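PDB 6J5Y: FAA hydrolase family protein from Pseudomonas aeruginosa, which probably hydrolyses fumarylpyruvate to fumarate and pyruvate at a metal site, which here holds manganese and pyruvate. Local coordinates for residues Y27-N32 against D197-G202; F50-P55 against I132-D137; Y81-V86 against V110-T115. All coordinates share one frame; numbering follows the deposited sequence.

In the fold
The three contacts surround one pocket, and five of their six segments lie on strands of a single mixed, curled sheet. Contact 1 pairs strand 26-30 in parallel with strand 198-200. Strand 50-54 of contact 2 also pairs with strand 26-30, antiparallel, and is set against the end of helix 131-134. Strand 198-200 in turn borders strand 79-89, which contact 3 joins to strand 105-116. Along the chain contact 3 is nested inside the loop closed by contact 2, and contact 2 inside that of contact 1. Their centres lie about 9 to 12 Å apart, and each touches the pyruvate: contact 3 brings the manganese ligands, contact 2 a lysine, and contact 1 the backbone that grips the carboxylate.

Contact 1. Residues Y27-N32 against D197-G202; sequences YCVGRN and DLVFTG. With PYR (pyruvic acid), chain B.
Tyr-27 turns the edge of its ring to the carboxylate of Asp-197: CE2 lies 3.6 Å from OD2, which sits in the plane of the ring, while the ring and carboxylate planes stand 79° apart. The tyrosine hydroxyl also bonds to Arg-25, and Asp-197 forms a salt bridge with Arg-24. Cys-28 points to the other face of the sheet, where its SG packs 3.9 Å from CB of Phe-200 and meets that ring obliquely. Val-29 sends CG2 to within 4.1 Å of CG1 of Val-199; with CG2 anti to the carbonyl carbon, this methyl is the branch that leans across. Val-29, Val-199 and Tyr-27 all touch helix 180-190. Asn-32 closes the far end: its ND2 gives a bond of 2.9 Å to O of Thr-201, lying in both the amide and the carbonyl plane, and its OD1 accepts from Trp-178 N. Backbone bonds such as Val-29 N to Phe-200 O, 2.7 Å, zip the strands in parallel. Beyond, Arg-31 N donates to OXT of the pyruvate, 2.8 Å, and Gly-202 CA lies 3.5 Å from pyruvate O: the C-terminal ends of two neighbouring parallel strands, with the loops that follow, line the pyruvate pocket.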
loop_
_atom_site.group_PDB
_atom_site.type_symbol
_atom_site.label_atom_id
_atom_site.label_comp_id
_atom_site.label_asym_id
_atom_site.label_seq_id
_atom_site.Cartn_x
_atom_site.Cartn_y
_atom_site.Cartn_z
ATOM N N TYR A 27 4.927 -6.053 -0.154
ATOM C CA TYR A 27 5.211 -5.899 -1.594
ATOM C C TYR A 27 4.396 -4.709 -2.040
ATOM O O TYR A 27 3.277 -4.544 -1.525
ATOM C CB TYR A 27 4.830 -7.153 -2.372
ATOM C CG TYR A 27 5.672 -8.369 -2.080
ATOM C CD1 TYR A 27 6.974 -8.460 -2.540
ATOM C CD2 TYR A 27 5.186 -9.399 -1.299
ATOM C CE1 TYR A 27 7.754 -9.578 -2.296
ATOM C CE2 TYR A 27 5.945 -10.532 -1.064
ATOM C CZ TYR A 27 7.242 -10.616 -1.540
ATOM O OH TYR A 27 7.979 -11.736 -1.282
ATOM N N CYS A 28 4.940 -3.946 -2.978
ATOM C CA CYS A 28 4.290 -2.742 -3.520
ATOM C C CYS A 28 4.405 -2.826 -5.035
ATOM O O CYS A 28 5.476 -3.285 -5.540
ATOM C CB CYS A 28 4.922 -1.460 -2.986
ATOM S SG CYS A 28 4.918 -1.305 -1.182
ATOM N N VAL A 29 3.330 -2.460 -5.727
ATOM C CA VAL A 29 3.339 -2.374 -7.215
ATOM C C VAL A 29 3.471 -0.901 -7.595
ATOM O O VAL A 29 2.666 -0.066 -7.091
ATOM C CB VAL A 29 2.102 -3.021 -7.866
ATOM C CG1 VAL A 29 2.293 -3.099 -9.375
ATOM C CG2 VAL A 29 1.793 -4.401 -7.307
ATOM N N GLY A 30 4.456 -0.589 -8.433
ATOM C CA GLY A 30 4.672 0.770 -8.951
ATOM C C GLY A 30 4.097 0.933 -10.346
ATOM O O GLY A 30 4.165 -0.037 -11.160
ATOM N N ARG A 31 3.514 2.102 -10.595
ATOM C CA ARG A 31 2.941 2.530 -11.902
ATOM C C ARG A 31 1.866 1.531 -12.335
ATOM O O ARG A 31 1.969 0.985 -13.463
ATOM C CB ARG A 31 4.048 2.676 -12.959
ATOM C CG ARG A 31 4.948 3.881 -12.728
ATOM C CD ARG A 31 6.094 4.007 -13.723
ATOM N NE ARG A 31 7.215 4.661 -13.071
ATOM C CZ ARG A 31 8.492 4.481 -13.372
ATOM N NH1 ARG A 31 8.840 3.663 -14.347
ATOM N NH2 ARG A 31 9.421 5.129 -12.687
ATOM N N ASN A 32 0.872 1.268 -11.475
ATOM C CA ASN A 32 -0.177 0.266 -11.782
ATOM C C ASN A 32 -1.504 0.922 -12.163
ATOM O O ASN A 32 -2.488 0.201 -12.246
ATOM C CB ASN A 32 -0.421 -0.705 -10.623
ATOM C CG ASN A 32 -0.866 -2.068 -11.101
ATOM O OD1 ASN A 32 -0.757 -2.378 -12.288
ATOM N ND2 ASN A 32 -1.308 -2.904 -10.171
ATOM N N ASP A 197 1.887 -12.008 3.987
ATOM C CA ASP A 197 2.427 -11.069 2.975
ATOM C C ASP A 197 1.331 -10.056 2.638
ATOM O O ASP A 197 0.120 -10.450 2.620
ATOM C CB ASP A 197 2.917 -11.795 1.723
ATOM C CG ASP A 197 4.233 -12.539 1.847
ATOM O OD1 ASP A 197 4.899 -12.454 2.921
ATOM O OD2 ASP A 197 4.563 -13.260 0.876
ATOM N N LEU A 198 1.711 -8.790 2.426
ATOM C CA LEU A 198 0.759 -7.747 1.961
ATOM C C LEU A 198 1.210 -7.313 0.581
ATOM O O LEU A 198 2.451 -7.353 0.315
ATOM C CB LEU A 198 0.736 -6.533 2.892
ATOM C CG LEU A 198 0.504 -6.809 4.373
ATOM C CD1 LEU A 198 0.426 -5.493 5.142
ATOM C CD2 LEU A 198 -0.790 -7.603 4.565
ATOM N N VAL A 199 0.245 -6.977 -0.269
ATOM C CA VAL A 199 0.539 -6.346 -1.585
ATOM C C VAL A 199 -0.206 -5.015 -1.637
ATOM O O VAL A 199 -1.431 -5.033 -1.647
ATOM C CB VAL A 199 0.155 -7.241 -2.771
ATOM C CG1 VAL A 199 0.599 -6.624 -4.104
ATOM C CG2 VAL A 199 0.678 -8.648 -2.590
ATOM N N PHE A 200 0.551 -3.917 -1.653
ATOM C CA PHE A 200 0.106 -2.559 -2.023
ATOM C C PHE A 200 0.049 -2.536 -3.560
ATOM O O PHE A 200 1.083 -2.714 -4.193
ATOM C CB PHE A 200 1.067 -1.526 -1.423
ATOM C CG PHE A 200 0.870 -1.217 0.041
ATOM C CD1 PHE A 200 1.007 -2.208 1.004
ATOM C CD2 PHE A 200 0.581 0.077 0.464
ATOM C CE1 PHE A 200 0.827 -1.919 2.351
ATOM C CE2 PHE A 200 0.420 0.364 1.813
ATOM C CZ PHE A 200 0.549 -0.628 2.754
ATOM N N THR A 201 -1.134 -2.396 -4.139
ATOM C CA THR A 201 -1.375 -2.640 -5.579
ATOM C C THR A 201 -1.079 -1.404 -6.434
ATOM O O THR A 201 -1.272 -1.507 -7.670
ATOM C CB THR A 201 -2.810 -3.112 -5.777
ATOM O OG1 THR A 201 -3.703 -2.144 -5.222
ATOM C CG2 THR A 201 -3.021 -4.466 -5.128
ATOM N N GLY A 202 -0.658 -0.292 -5.839
ATOM C CA GLY A 202 -0.271 0.928 -6.581
ATOM C C GLY A 202 -1.278 2.048 -6.400
ATOM O O GLY A 202 -2.397 1.802 -5.878
HETATM C C PYR B . 3.118 3.695 -7.312
HETATM O O PYR B . 2.236 3.387 -6.484
HETATM O OXT PYR B . 2.853 3.898 -8.520
HETATM C CA PYR B . 4.348 3.736 -6.867
HETATM O O3 PYR B . 4.542 3.419 -5.686
HETATM C CB PYR B . 5.553 4.103 -7.682
HETATM O O HOH W 1 6.839 -13.516 0.088
#

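Contact 2. Residues F50-P55 against I132-D137; sequences FFFCKP and IGKAFD. With PYR (pyruvic acid), chain B.
The NZ of Lys-54 is gripped from several directions. It donates to O of Lys-134 over 2.9 Å, in the plane of that carbonyl, makes a salt bridge with Asp-113 OD1 and bonds to O of Ser-139. A bend at the last torsion of the Lys-54 chain (chi4 -98°) turns the nitrogen onto the Lys-134 carbonyl, which belongs to the last residue of helix 131-134. As the chain leaves the helix, CB of Ala-135 settles 3.7 Å from O of Cys-53 and 4.0 Å from CD of Pro-55. Lys-134 itself crosses Phe-52 at about a right angle. Its CD comes within 3.5 Å of ring atom CE2 on an oblique line, and the bend at chi2 (-64°) leads the chain past the CD2-CE2-CZ side of the ring, with CB to CE all in contact. Its NZ donates to the keto oxygen O3 of the pyruvate, 3.0 Å away, and also bonds to Asp-113 OD2 and Thr-115 OG1. The ring of Phe-52 meets the same keto oxygen with its edge, CZ lying 3.4 Å from O3 in the ring plane. Lys-54 NZ and Lys-134 NZ are 5.6 Å apart, with the Asp-113 carboxylate bonded to both. Metal and lysine meet on the same keto oxygen, which would polarise the carbonyl and is consistent with stabilising an enolate of pyruvate when fumarylpyruvate is split.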
loop_
_atom_site.group_PDB
_atom_site.type_symbol
_atom_site.label_atom_id
_atom_site.label_comp_id
_atom_site.label_asym_id
_atom_site.label_seq_id
_atom_site.Cartn_x
_atom_site.Cartn_y
_atom_site.Cartn_z
ATOM N N PHE A 50 5.929 -2.663 -11.846
ATOM C CA PHE A 50 7.167 -3.184 -11.216
ATOM C C PHE A 50 6.944 -3.332 -9.708
ATOM O O PHE A 50 5.938 -2.841 -9.131
ATOM C CB PHE A 50 8.357 -2.270 -11.517
ATOM C CG PHE A 50 8.198 -0.853 -11.039
ATOM C CD1 PHE A 50 8.383 -0.532 -9.709
ATOM C CD2 PHE A 50 7.853 0.160 -11.924
ATOM C CE1 PHE A 50 8.243 0.771 -9.261
ATOM C CE2 PHE A 50 7.680 1.460 -11.480
ATOM C CZ PHE A 50 7.894 1.762 -10.146
ATOM N N PHE A 51 7.884 -3.993 -9.062
ATOM C CA PHE A 51 7.739 -4.424 -7.654
ATOM C C PHE A 51 8.835 -3.801 -6.814
ATOM O O PHE A 51 9.987 -3.787 -7.250
ATOM C CB PHE A 51 7.797 -5.950 -7.552
ATOM C CG PHE A 51 6.737 -6.667 -8.342
ATOM C CD1 PHE A 51 5.406 -6.303 -8.238
ATOM C CD2 PHE A 51 7.076 -7.713 -9.197
ATOM C CE1 PHE A 51 4.429 -6.963 -8.970
ATOM C CE2 PHE A 51 6.093 -8.374 -9.915
ATOM C CZ PHE A 51 4.780 -8.010 -9.795
ATOM N N PHE A 52 8.471 -3.359 -5.607
ATOM C CA PHE A 52 9.421 -2.998 -4.539
ATOM C C PHE A 52 8.812 -3.437 -3.212
ATOM O O PHE A 52 7.708 -4.039 -3.228
ATOM C CB PHE A 52 9.759 -1.513 -4.581
ATOM C CG PHE A 52 8.605 -0.566 -4.370
ATOM C CD1 PHE A 52 7.809 -0.176 -5.442
ATOM C CD2 PHE A 52 8.365 -0.012 -3.130
ATOM C CE1 PHE A 52 6.795 0.754 -5.277
ATOM C CE2 PHE A 52 7.319 0.889 -2.953
ATOM C CZ PHE A 52 6.524 1.253 -4.028
ATOM N N CYS A 53 9.548 -3.191 -2.136
ATOM C CA CYS A 53 9.228 -3.698 -0.788
ATOM C C CYS A 53 9.426 -2.602 0.254
ATOM O O CYS A 53 10.122 -1.589 -0.007
ATOM C CB CYS A 53 10.055 -4.913 -0.420
ATOM S SG CYS A 53 9.716 -6.361 -1.463
ATOM N N LYS A 54 8.731 -2.800 1.359
ATOM C CA LYS A 54 8.915 -2.071 2.616
ATOM C C LYS A 54 9.051 -3.133 3.682
ATOM O O LYS A 54 8.521 -4.228 3.519
ATOM C CB LYS A 54 7.711 -1.184 2.944
ATOM C CG LYS A 54 7.382 -0.122 1.904
ATOM C CD LYS A 54 6.075 0.563 2.210
ATOM C CE LYS A 54 5.712 1.604 1.184
ATOM N NZ LYS A 54 6.099 2.951 1.650
ATOM N N PRO A 55 9.735 -2.821 4.791
ATOM C CA PRO A 55 9.729 -3.727 5.941
ATOM C C PRO A 55 8.326 -3.786 6.580
ATOM O O PRO A 55 7.594 -2.782 6.589
ATOM C CB PRO A 55 10.811 -3.135 6.858
ATOM C CG PRO A 55 10.874 -1.668 6.472
ATOM C CD PRO A 55 10.566 -1.624 4.989
ATOM N N ILE A 132 15.653 4.292 0.315
ATOM C CA ILE A 132 15.644 5.567 1.102
ATOM C C ILE A 132 14.356 6.365 0.804
ATOM O O ILE A 132 13.901 7.087 1.708
ATOM C CB ILE A 132 16.923 6.411 0.908
ATOM C CG1 ILE A 132 17.175 6.764 -0.557
ATOM C CG2 ILE A 132 18.134 5.704 1.514
ATOM C CD1 ILE A 132 18.236 7.802 -0.752
ATOM N N GLY A 133 13.797 6.257 -0.404
ATOM C CA GLY A 133 12.532 6.910 -0.807
ATOM C C GLY A 133 11.264 6.146 -0.406
ATOM O O GLY A 133 10.219 6.808 -0.219
ATOM N N LYS A 134 11.307 4.809 -0.334
ATOM C CA LYS A 134 10.089 3.955 -0.220
ATOM C C LYS A 134 10.083 3.092 1.042
ATOM O O LYS A 134 8.979 2.710 1.489
ATOM C CB LYS A 134 9.959 3.048 -1.448
ATOM C CG LYS A 134 9.517 3.754 -2.717
ATOM C CD LYS A 134 8.132 4.308 -2.554
ATOM C CE LYS A 134 7.448 4.696 -3.842
ATOM N NZ LYS A 134 6.019 4.964 -3.580
ATOM N N ALA A 135 11.232 2.758 1.614
ATOM C CA ALA A 135 11.278 1.667 2.606
ATOM C C ALA A 135 11.630 2.233 3.978
ATOM O O ALA A 135 12.321 1.554 4.735
ATOM C CB ALA A 135 12.247 0.607 2.133
ATOM N N PHE A 136 11.129 3.427 4.296
ATOM C CA PHE A 136 11.552 4.223 5.477
ATOM C C PHE A 136 10.531 4.041 6.605
ATOM O O PHE A 136 9.537 3.303 6.446
ATOM C CB PHE A 136 11.777 5.687 5.087
ATOM C CG PHE A 136 10.551 6.394 4.579
ATOM C CD1 PHE A 136 10.143 6.253 3.253
ATOM C CD2 PHE A 136 9.782 7.173 5.431
ATOM C CE1 PHE A 136 9.006 6.906 2.791
ATOM C CE2 PHE A 136 8.640 7.815 4.969
ATOM C CZ PHE A 136 8.259 7.692 3.649
ATOM N N ASP A 137 10.840 4.657 7.746
ATOM C CA ASP A 137 10.128 4.485 9.037
ATOM C C ASP A 137 8.670 4.946 8.870
ATOM O O ASP A 137 8.448 6.032 8.290
ATOM C CB ASP A 137 10.894 5.211 10.149
ATOM C CG ASP A 137 12.247 4.604 10.456
ATOM O OD1 ASP A 137 12.487 3.420 10.071
ATOM O OD2 ASP A 137 13.054 5.295 11.096
HETATM C C PYR B . 3.118 3.695 -7.312
HETATM O O PYR B . 2.236 3.387 -6.484
HETATM O OXT PYR B . 2.853 3.898 -8.520
HETATM C CA PYR B . 4.348 3.736 -6.867
HETATM O O3 PYR B . 4.542 3.419 -5.686
HETATM C CB PYR B . 5.553 4.103 -7.682
#

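Contact 3. Residues Y81-V86 against V110-T115; sequences YEIELV and VGLDMT. With MN (manganese (II) ion), chain C; PYR (pyruvic acid), chain B.
Glu-82, Glu-84 and Asp-113 meet at the manganese ion, each through one carboxylate oxygen: OE1 of Glu-82 at 2.2 Å, OE2 of Glu-84 at 2.0 Å and OD2 of Asp-113 at 2.2 Å. Pyruvate O and O3 chelate the metal, and a water opposite Glu-82 OE1 makes the coordination octahedral. The Glu-82 and Asp-113 chains run side by side, but their carboxylate planes are turned 78° apart. The second oxygens of the glutamates are tied down too: Glu-82 OE2 by Arg-117, and Glu-84 OE1 by Gly-202 N and the metal-bound water. Two glutamates spaced by one residue and an acid on the neighbouring strand form the metal site characteristic of the FAH superfamily. Backbone bonds hold these antiparallel strands in register: Glu-84 and Gly-111 form a hydrogen-bonded pair, and Asp-113 N donates to O of Glu-82 over 2.9 Å. On the face away from the metal the packing is apolar and close, with CD1 of Ile-83 only 3.5 Å from CG1 of Val-110. Tyr-81 CA rests 3.7 Å from the sulfur of Met-114, whose bent chain brings SD across. On the Glu-84 face, Val-86 CG2 lies against Gly-111 CA, 3.8 Å away.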
loop_
_atom_site.group_PDB
_atom_site.type_symbol
_atom_site.label_atom_id
_atom_site.label_comp_id
_atom_site.label_asym_id
_atom_site.label_seq_id
_atom_site.Cartn_x
_atom_site.Cartn_y
_atom_site.Cartn_z
ATOM N N TYR A 81 1.813 11.510 -0.276
ATOM C CA TYR A 81 0.741 10.518 -0.030
ATOM C C TYR A 81 0.557 9.722 -1.321
ATOM O O TYR A 81 0.865 10.271 -2.405
ATOM C CB TYR A 81 -0.573 11.195 0.359
ATOM C CG TYR A 81 -1.074 12.164 -0.679
ATOM C CD1 TYR A 81 -1.762 11.722 -1.798
ATOM C CD2 TYR A 81 -0.799 13.514 -0.576
ATOM C CE1 TYR A 81 -2.178 12.602 -2.781
ATOM C CE2 TYR A 81 -1.252 14.411 -1.533
ATOM C CZ TYR A 81 -1.942 13.956 -2.640
ATOM O OH TYR A 81 -2.365 14.832 -3.600
ATOM N N GLU A 82 0.124 8.466 -1.184
ATOM C CA GLU A 82 -0.357 7.602 -2.296
ATOM C C GLU A 82 -1.409 6.634 -1.750
ATOM O O GLU A 82 -0.981 5.700 -1.017
ATOM C CB GLU A 82 0.787 6.748 -2.852
ATOM C CG GLU A 82 1.951 7.501 -3.474
ATOM C CD GLU A 82 2.942 6.610 -4.213
ATOM O OE1 GLU A 82 2.773 5.394 -4.181
ATOM O OE2 GLU A 82 3.906 7.130 -4.785
ATOM N N ILE A 83 -2.709 6.794 -2.074
ATOM C CA ILE A 83 -3.765 5.856 -1.579
ATOM C C ILE A 83 -3.680 4.564 -2.399
ATOM O O ILE A 83 -3.409 4.651 -3.619
ATOM C CB ILE A 83 -5.166 6.501 -1.604
ATOM C CG1 ILE A 83 -6.144 5.761 -0.698
ATOM C CG2 ILE A 83 -5.708 6.631 -3.012
ATOM C CD1 ILE A 83 -5.748 5.764 0.761
ATOM N N GLU A 84 -3.872 3.399 -1.766
ATOM C CA GLU A 84 -3.706 2.095 -2.462
ATOM C C GLU A 84 -4.634 1.050 -1.829
ATOM O O GLU A 84 -4.778 1.058 -0.575
ATOM C CB GLU A 84 -2.245 1.620 -2.405
ATOM C CG GLU A 84 -1.219 2.669 -2.787
ATOM C CD GLU A 84 0.094 2.165 -3.377
ATOM O OE1 GLU A 84 0.283 0.911 -3.500
ATOM O OE2 GLU A 84 0.923 3.028 -3.736
ATOM N N LEU A 85 -5.230 0.203 -2.672
ATOM C CA LEU A 85 -5.821 -1.088 -2.243
ATOM C C LEU A 85 -4.696 -2.035 -1.817
ATOM O O LEU A 85 -3.750 -2.254 -2.605
ATOM C CB LEU A 85 -6.664 -1.697 -3.364
ATOM C CG LEU A 85 -7.220 -3.098 -3.099
ATOM C CD1 LEU A 85 -8.331 -3.068 -2.073
ATOM C CD2 LEU A 85 -7.708 -3.723 -4.392
ATOM N N VAL A 86 -4.833 -2.574 -0.608
ATOM C CA VAL A 86 -3.921 -3.590 -0.052
ATOM C C VAL A 86 -4.680 -4.897 -0.038
ATOM O O VAL A 86 -5.821 -4.947 0.499
ATOM C CB VAL A 86 -3.373 -3.240 1.346
ATOM C CG1 VAL A 86 -2.356 -4.276 1.793
ATOM C CG2 VAL A 86 -2.755 -1.849 1.396
ATOM N N VAL A 110 -7.466 -0.461 3.179
ATOM C CA VAL A 110 -7.008 0.840 2.623
ATOM C C VAL A 110 -5.577 1.085 3.108
ATOM O O VAL A 110 -5.357 0.961 4.311
ATOM C CB VAL A 110 -7.924 1.987 3.083
ATOM C CG1 VAL A 110 -7.554 3.290 2.385
ATOM C CG2 VAL A 110 -9.393 1.631 2.902
ATOM N N GLY A 111 -4.657 1.452 2.212
ATOM C CA GLY A 111 -3.273 1.750 2.587
ATOM C C GLY A 111 -2.769 3.043 1.989
ATOM O O GLY A 111 -3.332 3.500 0.995
ATOM N N LEU A 112 -1.702 3.572 2.581
ATOM C CA LEU A 112 -0.940 4.729 2.071
ATOM C C LEU A 112 0.515 4.299 1.861
ATOM O O LEU A 112 1.175 3.837 2.821
ATOM C CB LEU A 112 -1.020 5.873 3.078
ATOM C CG LEU A 112 -2.269 6.743 3.017
ATOM C CD1 LEU A 112 -2.397 7.564 4.287
ATOM C CD2 LEU A 112 -2.214 7.655 1.790
ATOM N N ASP A 113 0.995 4.465 0.638
ATOM C CA ASP A 113 2.411 4.242 0.303
ATOM C C ASP A 113 3.098 5.595 0.463
ATOM O O ASP A 113 3.332 6.289 -0.566
ATOM C CB ASP A 113 2.521 3.573 -1.069
ATOM C CG ASP A 113 3.956 3.447 -1.536
ATOM O OD1 ASP A 113 4.865 3.602 -0.678
ATOM O OD2 ASP A 113 4.162 3.215 -2.751
ATOM N N MET A 114 3.418 5.965 1.704
ATOM C CA MET A 114 4.011 7.295 1.990
ATOM C C MET A 114 5.444 7.285 1.418
ATOM O O MET A 114 6.079 6.210 1.347
ATOM C CB MET A 114 3.972 7.632 3.485
ATOM C CG MET A 114 2.547 7.655 4.056
ATOM S SD MET A 114 1.459 8.833 3.190
ATOM C CE MET A 114 2.392 10.356 3.364
ATOM N N THR A 115 5.875 8.393 0.833
ATOM C CA THR A 115 7.026 8.387 -0.107
ATOM C C THR A 115 7.887 9.630 0.132
ATOM O O THR A 115 7.308 10.701 0.165
ATOM C CB THR A 115 6.531 8.336 -1.562
ATOM O OG1 THR A 115 5.805 7.116 -1.743
ATOM C CG2 THR A 115 7.651 8.395 -2.573
HETATM MN MN MN C . 2.750 3.238 -4.413
HETATM C C PYR B . 3.118 3.695 -7.312
HETATM O O PYR B . 2.236 3.387 -6.484
HETATM O OXT PYR B . 2.853 3.898 -8.520
HETATM C CA PYR B . 4.348 3.736 -6.867
HETATM O O3 PYR B . 4.542 3.419 -5.686
HETATM C CB PYR B . 5.553 4.103 -7.682
HETATM O O HOH W 2 2.886 1.081 -4.524
#